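Local coordinates for YflH protein (Bacillus subtilis, PDB 3D0W) that is of unknown function but belongs to the DUF3243 family and folds into an all-helical chain that pairs with a second copy, at residues 68-73 with 77-82; 42-47 with 57-62. All coordinates share one frame; numbering follows the deposited sequence.

From the N terminus, the long helix 23-48 is followed by helices 56-65, 73-84 and 87-101. Interaction 2 comes first: it closes the connection between helices 23-48 and 56-65 by setting 42-47 against 57-62. Interaction 1 opens only afterwards, folding the loop that leaves helix 56-65 back alongside residues 77-82 of helix 73-84. The two are therefore in series, neither nested nor crossed. Their centres lie about 19 Å apart, on opposite sides of the chain's centre, yet they touch where W82 CZ2 packs 3.7 Å from G61 O. Helix 87-101 is their common neighbour, meeting L60 of interaction 2 and L78, L81 and W82 of interaction 1.

Interaction 1: 68-73 with 77-82; sequences EEPQNG and LLQELW
G73 and L77 meet in the first turn of helix 73-84, and the contact as a whole is the N-terminal end of that helix with its incoming loop folded back alongside, N72 being the N-cap. The hydrogen bond that joins the segments is the i to i+4 bond from L77 N to G73 O, 3.0 Å long and nearly straight, with an N-H...O angle of 169°. The cap itself is made by N72 OD1, which accepts from the backbone N of E75, so the first turn has both a side-chain and a main-chain acceptor at its start.

Van der Waals contacts join the rest. The CG corner of the P70 ring approaches Q79 CG at 4.0 Å, and the two side chains cross at about a right angle. Q79 is bent at its second torsion (chi2 -58°), so its amide turns off the line of the first methylenes while CG stays against the loop; OE1 makes a weak hydrogen bond to H67 ND1. The same CG of Q79 lies 4.2 Å from E68 O. P70 also touches E75 and M76, in the turn between the two segments. On the adjoining surface, L77 and L78 pack against L78 and L77 of the second subunit, which places this helix in the dimer contact.

Polar groups of the loop are tied locally or, in the case of E68, to helix 23-48, where its OE2 is hydrogen-bonded to Y35 OH. The amide of Q71 folds back over the chain: NE2 gives one bond to E69 O at 3.1 Å, arriving from above the carbonyl plane, and a second to E69 OE2 at 3.3 Å.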
ATOM      1  N   GLU A  68       3.560  -3.215  14.349  1.00 30.15           N
ATOM      2  CA  GLU A  68       2.843  -4.405  14.792  1.00 29.70           C
ATOM      3  C   GLU A  68       3.046  -5.533  13.787  1.00 29.77           C
ATOM      4  O   GLU A  68       3.162  -5.293  12.576  1.00 28.38           O
ATOM      5  CB  GLU A  68       1.349  -4.100  14.929  1.00 30.36           C
ATOM      6  CG  GLU A  68       1.036  -3.020  15.953  1.00 34.02           C
ATOM      7  CD  GLU A  68      -0.454  -2.809  16.152  1.00 35.89           C
ATOM      8  OE1 GLU A  68      -0.825  -1.945  16.976  1.00 37.08           O
ATOM      9  OE2 GLU A  68      -1.253  -3.502  15.488  1.00 38.35           O
ATOM     10  N   GLU A  69       3.089  -6.767  14.285  1.00 26.66           N
ATOM     11  CA  GLU A  69       3.279  -7.926  13.418  1.00 26.69           C
ATOM     12  C   GLU A  69       2.144  -8.034  12.404  1.00 24.27           C
ATOM     13  O   GLU A  69       0.970  -8.090  12.780  1.00 24.30           O
ATOM     14  CB  GLU A  69       3.334  -9.206  14.254  1.00 29.36           C
ATOM     15  CG  GLU A  69       3.626 -10.466  13.448  1.00 35.20           C
ATOM     16  CD  GLU A  69       3.525 -11.725  14.293  1.00 39.76           C
ATOM     17  OE1 GLU A  69       4.261 -11.832  15.298  1.00 41.62           O
ATOM     18  OE2 GLU A  69       2.704 -12.606  13.962  1.00 41.75           O
ATOM     19  N   PRO A  70       2.475  -8.066  11.100  1.00 23.71           N
ATOM     20  CA  PRO A  70       1.455  -8.169  10.049  1.00 24.33           C
ATOM     21  C   PRO A  70       0.645  -9.464  10.153  1.00 23.88           C
ATOM     22  O   PRO A  70       1.207 -10.543  10.319  1.00 23.86           O
ATOM     23  CB  PRO A  70       2.279  -8.104   8.763  1.00 25.22           C
ATOM     24  CG  PRO A  70       3.449  -7.234   9.163  1.00 25.50           C
ATOM     25  CD  PRO A  70       3.803  -7.812  10.515  1.00 25.35           C
ATOM     26  N   GLN A  71      -0.673  -9.352  10.040  1.00 25.55           N
ATOM     27  CA  GLN A  71      -1.544 -10.516  10.134  1.00 25.83           C
ATOM     28  C   GLN A  71      -2.159 -10.884   8.793  1.00 26.19           C
ATOM     29  O   GLN A  71      -2.894 -11.878   8.681  1.00 24.67           O
ATOM     30  CB  GLN A  71      -2.650 -10.246  11.157  1.00 29.35           C
ATOM     31  CG  GLN A  71      -2.119  -9.957  12.541  1.00 30.04           C
ATOM     32  CD  GLN A  71      -1.336 -11.120  13.113  1.00 33.28           C
ATOM     33  OE1 GLN A  71      -1.898 -12.179  13.400  1.00 34.08           O
ATOM     34  NE2 GLN A  71      -0.028 -10.931  13.280  1.00 32.96           N
ATOM     35  N   ASN A  72      -1.868 -10.077   7.775  1.00 23.60           N
ATOM     36  CA  ASN A  72      -2.383 -10.321   6.437  1.00 21.51           C
ATOM     37  C   ASN A  72      -1.564  -9.551   5.398  1.00 21.07           C
ATOM     38  O   ASN A  72      -0.726  -8.721   5.758  1.00 18.65           O
ATOM     39  CB  ASN A  72      -3.865  -9.923   6.353  1.00 23.22           C
ATOM     40  CG  ASN A  72      -4.129  -8.514   6.863  1.00 24.40           C
ATOM     41  OD1 ASN A  72      -3.510  -7.540   6.417  1.00 21.52           O
ATOM     42  ND2 ASN A  72      -5.067  -8.398   7.800  1.00 27.38           N
ATOM     43  N   GLY A  73      -1.803  -9.849   4.123  1.00 19.31           N
ATOM     44  CA  GLY A  73      -1.087  -9.194   3.037  1.00 20.13           C
ATOM     45  C   GLY A  73      -1.181  -7.678   3.058  1.00 19.61           C
ATOM     46  O   GLY A  73      -0.227  -6.991   2.691  1.00 20.13           O
ATOM     47  N   LEU A  77       2.225  -5.413   3.280  1.00 17.93           N
ATOM     48  CA  LEU A  77       2.596  -4.396   2.295  1.00 17.01           C
ATOM     49  C   LEU A  77       2.760  -3.029   2.971  1.00 16.48           C
ATOM     50  O   LEU A  77       3.732  -2.319   2.712  1.00 17.43           O
ATOM     51  CB  LEU A  77       1.539  -4.302   1.185  1.00 18.28           C
ATOM     52  CG  LEU A  77       1.788  -3.252   0.086  1.00 19.68           C
ATOM     53  CD1 LEU A  77       3.086  -3.562  -0.618  1.00 21.53           C
ATOM     54  CD2 LEU A  77       0.638  -3.260  -0.929  1.00 22.31           C
ATOM     55  N   LEU A  78       1.825  -2.658   3.845  1.00 16.99           N
ATOM     56  CA  LEU A  78       1.914  -1.369   4.517  1.00 18.41           C
ATOM     57  C   LEU A  78       3.197  -1.194   5.303  1.00 20.64           C
ATOM     58  O   LEU A  78       3.838  -0.141   5.224  1.00 20.98           O
ATOM     59  CB  LEU A  78       0.738  -1.146   5.468  1.00 22.05           C
ATOM     60  CG  LEU A  78      -0.523  -0.523   4.884  1.00 23.28           C
ATOM     61  CD1 LEU A  78      -1.531  -0.289   6.012  1.00 23.76           C
ATOM     62  CD2 LEU A  78      -0.162   0.810   4.191  1.00 25.55           C
ATOM     63  N   GLN A  79       3.567  -2.210   6.072  1.00 19.72           N
ATOM     64  CA  GLN A  79       4.784  -2.117   6.874  1.00 23.79           C
ATOM     65  C   GLN A  79       6.034  -2.046   6.005  1.00 20.30           C
ATOM     66  O   GLN A  79       6.974  -1.328   6.332  1.00 21.19           O
ATOM     67  CB  GLN A  79       4.895  -3.299   7.840  1.00 26.70           C
ATOM     68  CG  GLN A  79       3.921  -3.244   9.013  1.00 33.94           C
ATOM     69  CD  GLN A  79       4.057  -1.978   9.861  1.00 36.01           C
ATOM     70  OE1 GLN A  79       5.162  -1.484  10.104  1.00 38.37           O
ATOM     71  NE2 GLN A  79       2.927  -1.463  10.330  1.00 34.71           N
ATOM     72  N   GLU A  80       6.050  -2.797   4.911  1.00 19.83           N
ATOM     73  CA  GLU A  80       7.197  -2.787   4.004  1.00 20.63           C
ATOM     74  C   GLU A  80       7.321  -1.416   3.322  1.00 20.45           C
ATOM     75  O   GLU A  80       8.425  -0.911   3.130  1.00 21.34           O
ATOM     76  CB  GLU A  80       7.061  -3.888   2.955  1.00 21.75           C
ATOM     77  CG  GLU A  80       7.345  -5.293   3.470  1.00 25.98           C
ATOM     78  CD  GLU A  80       8.764  -5.454   3.997  1.00 29.63           C
ATOM     79  OE1 GLU A  80       9.712  -4.946   3.359  1.00 29.86           O
ATOM     80  OE2 GLU A  80       8.934  -6.100   5.048  1.00 35.06           O
ATOM     81  N   LEU A  81       6.188  -0.818   2.965  1.00 16.24           N
ATOM     82  CA  LEU A  81       6.191   0.508   2.346  1.00 15.67           C
ATOM     83  C   LEU A  81       6.698   1.524   3.357  1.00 17.39           C
ATOM     84  O   LEU A  81       7.509   2.385   3.036  1.00 16.65           O
ATOM     85  CB  LEU A  81       4.772   0.903   1.894  1.00 12.19           C
ATOM     86  CG  LEU A  81       4.266   0.256   0.598  1.00 12.36           C
ATOM     87  CD1 LEU A  81       2.762   0.538   0.395  1.00 12.27           C
ATOM     88  CD2 LEU A  81       5.067   0.818  -0.575  1.00 14.27           C
ATOM     89  N   TRP A  82       6.221   1.407   4.594  1.00 16.82           N
ATOM     90  CA  TRP A  82       6.600   2.321   5.660  1.00 17.06           C
ATOM     91  C   TRP A  82       8.099   2.258   5.929  1.00 17.08           C
ATOM     92  O   TRP A  82       8.729   3.277   6.221  1.00 16.97           O
ATOM     93  CB  TRP A  82       5.838   1.950   6.942  1.00 19.43           C
ATOM     94  CG  TRP A  82       5.741   3.030   7.963  1.00 20.02           C
ATOM     95  CD1 TRP A  82       6.374   3.081   9.169  1.00 20.88           C
ATOM     96  CD2 TRP A  82       4.903   4.193   7.899  1.00 21.55           C
ATOM     97  NE1 TRP A  82       5.978   4.200   9.863  1.00 21.27           N
ATOM     98  CE2 TRP A  82       5.076   4.899   9.107  1.00 23.75           C
ATOM     99  CE3 TRP A  82       4.025   4.706   6.934  1.00 22.10           C
ATOM    100  CZ2 TRP A  82       4.397   6.092   9.385  1.00 25.62           C
ATOM    101  CZ3 TRP A  82       3.350   5.895   7.208  1.00 25.92           C
ATOM    102  CH2 TRP A  82       3.543   6.574   8.426  1.00 24.98           C
TER

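Interaction 2: 42-47 with 57-62; sequences RGKKLG and AAILGD
I59 reaches across from helix 56-65 to the backbone of G43 and K44 near the end of helix 23-48, a helix-helix contact at the surface between two helices that follow each other in the chain. The backbones come close, G43 CA and I59 CA lying 6.2 Å apart, and G43, with no side chain, presents its main chain directly to I59.

The conformation of I59 explains which atom makes the contact. Its CG1 branch is anti to the carbonyl carbon (chi1 -64°), and an extended second torsion (chi2 165°) carries the terminal methyl outward. CD1 thus lies over the face of the peptide that links the two residues, its CG1-CD1 bond slanting in, 3.6 Å from G43 C and equally 3.6 Å from K44 N.

K44 borders the same methyl. Its CG lies 4.0 Å from I59 CD1, the two side chains crossing at about a right angle, so the lysine meets the isoleucine with the aliphatic root of its chain. Beyond CG the chain runs extended through its middle torsions and bends only at the last (chi4 -59°). The ammonium is then used elsewhere, in the connection leading into helix 56-65, whose far side packs on helix 87-101 through L60.

No hydrogen bond joins the two segments. The contact is a methyl resting on a peptide flanked by methylene, which implies a small, nonpolar contact resting on dispersion between one methyl and its neighbours, while the ammonium of K44 is hydrogen-bonded through NZ to V54 O in the connecting loop.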
ATOM      1  N   ARG A  42     -11.232   5.325  17.866  1.00 33.40           N
ATOM      2  CA  ARG A  42     -10.724   5.334  19.231  1.00 35.00           C
ATOM      3  C   ARG A  42      -9.758   6.500  19.421  1.00 33.88           C
ATOM      4  O   ARG A  42      -9.795   7.192  20.438  1.00 33.44           O
ATOM      5  CB  ARG A  42     -10.011   4.018  19.546  1.00 38.84           C
ATOM      6  CG  ARG A  42     -10.937   2.810  19.592  1.00 46.48           C
ATOM      7  CD  ARG A  42     -12.057   3.011  20.611  1.00 52.56           C
ATOM      8  NE  ARG A  42     -11.551   3.403  21.929  1.00 55.58           N
ATOM      9  CZ  ARG A  42     -10.729   2.664  22.671  1.00 57.33           C
ATOM     10  NH1 ARG A  42     -10.311   1.484  22.231  1.00 58.46           N
ATOM     11  NH2 ARG A  42     -10.322   3.108  23.854  1.00 58.20           N
ATOM     12  N   GLY A  43      -8.895   6.714  18.433  1.00 32.54           N
ATOM     13  CA  GLY A  43      -7.937   7.799  18.522  1.00 28.01           C
ATOM     14  C   GLY A  43      -8.638   9.138  18.637  1.00 28.01           C
ATOM     15  O   GLY A  43      -8.287   9.966  19.475  1.00 27.47           O
ATOM     16  N   LYS A  44      -9.640   9.356  17.796  1.00 27.18           N
ATOM     17  CA  LYS A  44     -10.370  10.609  17.828  1.00 27.22           C
ATOM     18  C   LYS A  44     -11.125  10.755  19.144  1.00 27.68           C
ATOM     19  O   LYS A  44     -11.218  11.861  19.689  1.00 26.93           O
ATOM     20  CB  LYS A  44     -11.331  10.688  16.644  1.00 26.55           C
ATOM     21  CG  LYS A  44     -10.635  10.966  15.312  1.00 27.39           C
ATOM     22  CD  LYS A  44     -11.642  11.138  14.189  1.00 28.80           C
ATOM     23  CE  LYS A  44     -10.975  11.639  12.919  1.00 30.37           C
ATOM     24  NZ  LYS A  44     -10.294  12.938  13.154  1.00 32.73           N
ATOM     25  N   LYS A  45     -11.646   9.636  19.653  1.00 28.70           N
ATOM     26  CA  LYS A  45     -12.386   9.621  20.917  1.00 32.18           C
ATOM     27  C   LYS A  45     -11.512  10.067  22.082  1.00 31.57           C
ATOM     28  O   LYS A  45     -11.947  10.838  22.932  1.00 32.05           O
ATOM     29  CB  LYS A  45     -12.919   8.218  21.228  1.00 33.88           C
ATOM     30  CG  LYS A  45     -13.968   7.680  20.265  1.00 39.07           C
ATOM     31  CD  LYS A  45     -15.191   8.587  20.166  1.00 40.38           C
ATOM     32  CE  LYS A  45     -15.095   9.526  18.969  1.00 42.18           C
ATOM     33  NZ  LYS A  45     -14.945   8.761  17.690  1.00 38.64           N
ATOM     34  N   LEU A  46     -10.282   9.566  22.123  1.00 33.64           N
ATOM     35  CA  LEU A  46      -9.355   9.924  23.190  1.00 34.37           C
ATOM     36  C   LEU A  46      -8.995  11.400  23.159  1.00 34.59           C
ATOM     37  O   LEU A  46      -8.878  12.039  24.205  1.00 34.03           O
ATOM     38  CB  LEU A  46      -8.083   9.082  23.098  1.00 36.82           C
ATOM     39  CG  LEU A  46      -8.262   7.608  23.458  1.00 39.02           C
ATOM     40  CD1 LEU A  46      -6.913   6.903  23.416  1.00 41.21           C
ATOM     41  CD2 LEU A  46      -8.876   7.494  24.855  1.00 41.88           C
ATOM     42  N   GLY A  47      -8.812  11.941  21.959  1.00 33.29           N
ATOM     43  CA  GLY A  47      -8.480  13.349  21.836  1.00 32.84           C
ATOM     44  C   GLY A  47      -9.661  14.228  22.209  1.00 34.29           C
ATOM     45  O   GLY A  47      -9.515  15.225  22.920  1.00 32.83           O
ATOM     46  N   ALA A  57      -4.799  11.042   9.874  1.00 21.12           N
ATOM     47  CA  ALA A  57      -3.480  10.708   9.346  1.00 21.80           C
ATOM     48  C   ALA A  57      -2.451  10.577  10.466  1.00 19.50           C
ATOM     49  O   ALA A  57      -1.547   9.749  10.389  1.00 19.28           O
ATOM     50  CB  ALA A  57      -3.027  11.755   8.327  1.00 23.10           C
ATOM     51  N   ALA A  58      -2.597  11.386  11.510  1.00 19.31           N
ATOM     52  CA  ALA A  58      -1.673  11.327  12.639  1.00 21.23           C
ATOM     53  C   ALA A  58      -1.870  10.004  13.372  1.00 21.58           C
ATOM     54  O   ALA A  58      -0.907   9.336  13.745  1.00 20.07           O
ATOM     55  CB  ALA A  58      -1.918  12.500  13.589  1.00 21.86           C
ATOM     56  N   ILE A  59      -3.130   9.619  13.557  1.00 23.61           N
ATOM     57  CA  ILE A  59      -3.449   8.373  14.238  1.00 22.81           C
ATOM     58  C   ILE A  59      -2.958   7.156  13.453  1.00 21.96           C
ATOM     59  O   ILE A  59      -2.357   6.244  14.026  1.00 22.18           O
ATOM     60  CB  ILE A  59      -4.963   8.262  14.488  1.00 26.74           C
ATOM     61  CG1 ILE A  59      -5.406   9.378  15.444  1.00 26.06           C
ATOM     62  CG2 ILE A  59      -5.296   6.899  15.074  1.00 26.47           C
ATOM     63  CD1 ILE A  59      -6.924   9.599  15.483  1.00 25.21           C
ATOM     64  N   LEU A  60      -3.198   7.134  12.146  1.00 20.57           N
ATOM     65  CA  LEU A  60      -2.747   6.009  11.333  1.00 21.32           C
ATOM     66  C   LEU A  60      -1.217   5.968  11.280  1.00 20.27           C
ATOM     67  O   LEU A  60      -0.623   4.893  11.219  1.00 19.93           O
ATOM     68  CB  LEU A  60      -3.346   6.092   9.916  1.00 20.48           C
ATOM     69  CG  LEU A  60      -4.867   5.870   9.855  1.00 24.15           C
ATOM     70  CD1 LEU A  60      -5.367   5.900   8.418  1.00 22.95           C
ATOM     71  CD2 LEU A  60      -5.199   4.517  10.483  1.00 24.20           C
ATOM     72  N   GLY A  61      -0.587   7.141  11.311  1.00 21.43           N
ATOM     73  CA  GLY A  61       0.870   7.206  11.293  1.00 22.89           C
ATOM     74  C   GLY A  61       1.432   6.583  12.561  1.00 23.33           C
ATOM     75  O   GLY A  61       2.375   5.782  12.510  1.00 20.40           O
ATOM     76  N   ASP A  62       0.853   6.952  13.704  1.00 23.21           N
ATOM     77  CA  ASP A  62       1.281   6.391  14.981  1.00 24.73           C
ATOM     78  C   ASP A  62       1.078   4.876  14.953  1.00 23.42           C
ATOM     79  O   ASP A  62       1.895   4.119  15.477  1.00 26.81           O
ATOM     80  CB  ASP A  62       0.488   6.998  16.146  1.00 25.78           C
ATOM     81  CG  ASP A  62       0.852   8.452  16.411  1.00 31.49           C
ATOM     82  OD1 ASP A  62       1.926   8.898  15.954  1.00 33.62           O
ATOM     83  OD2 ASP A  62       0.066   9.146  17.090  1.00 36.93           O
TER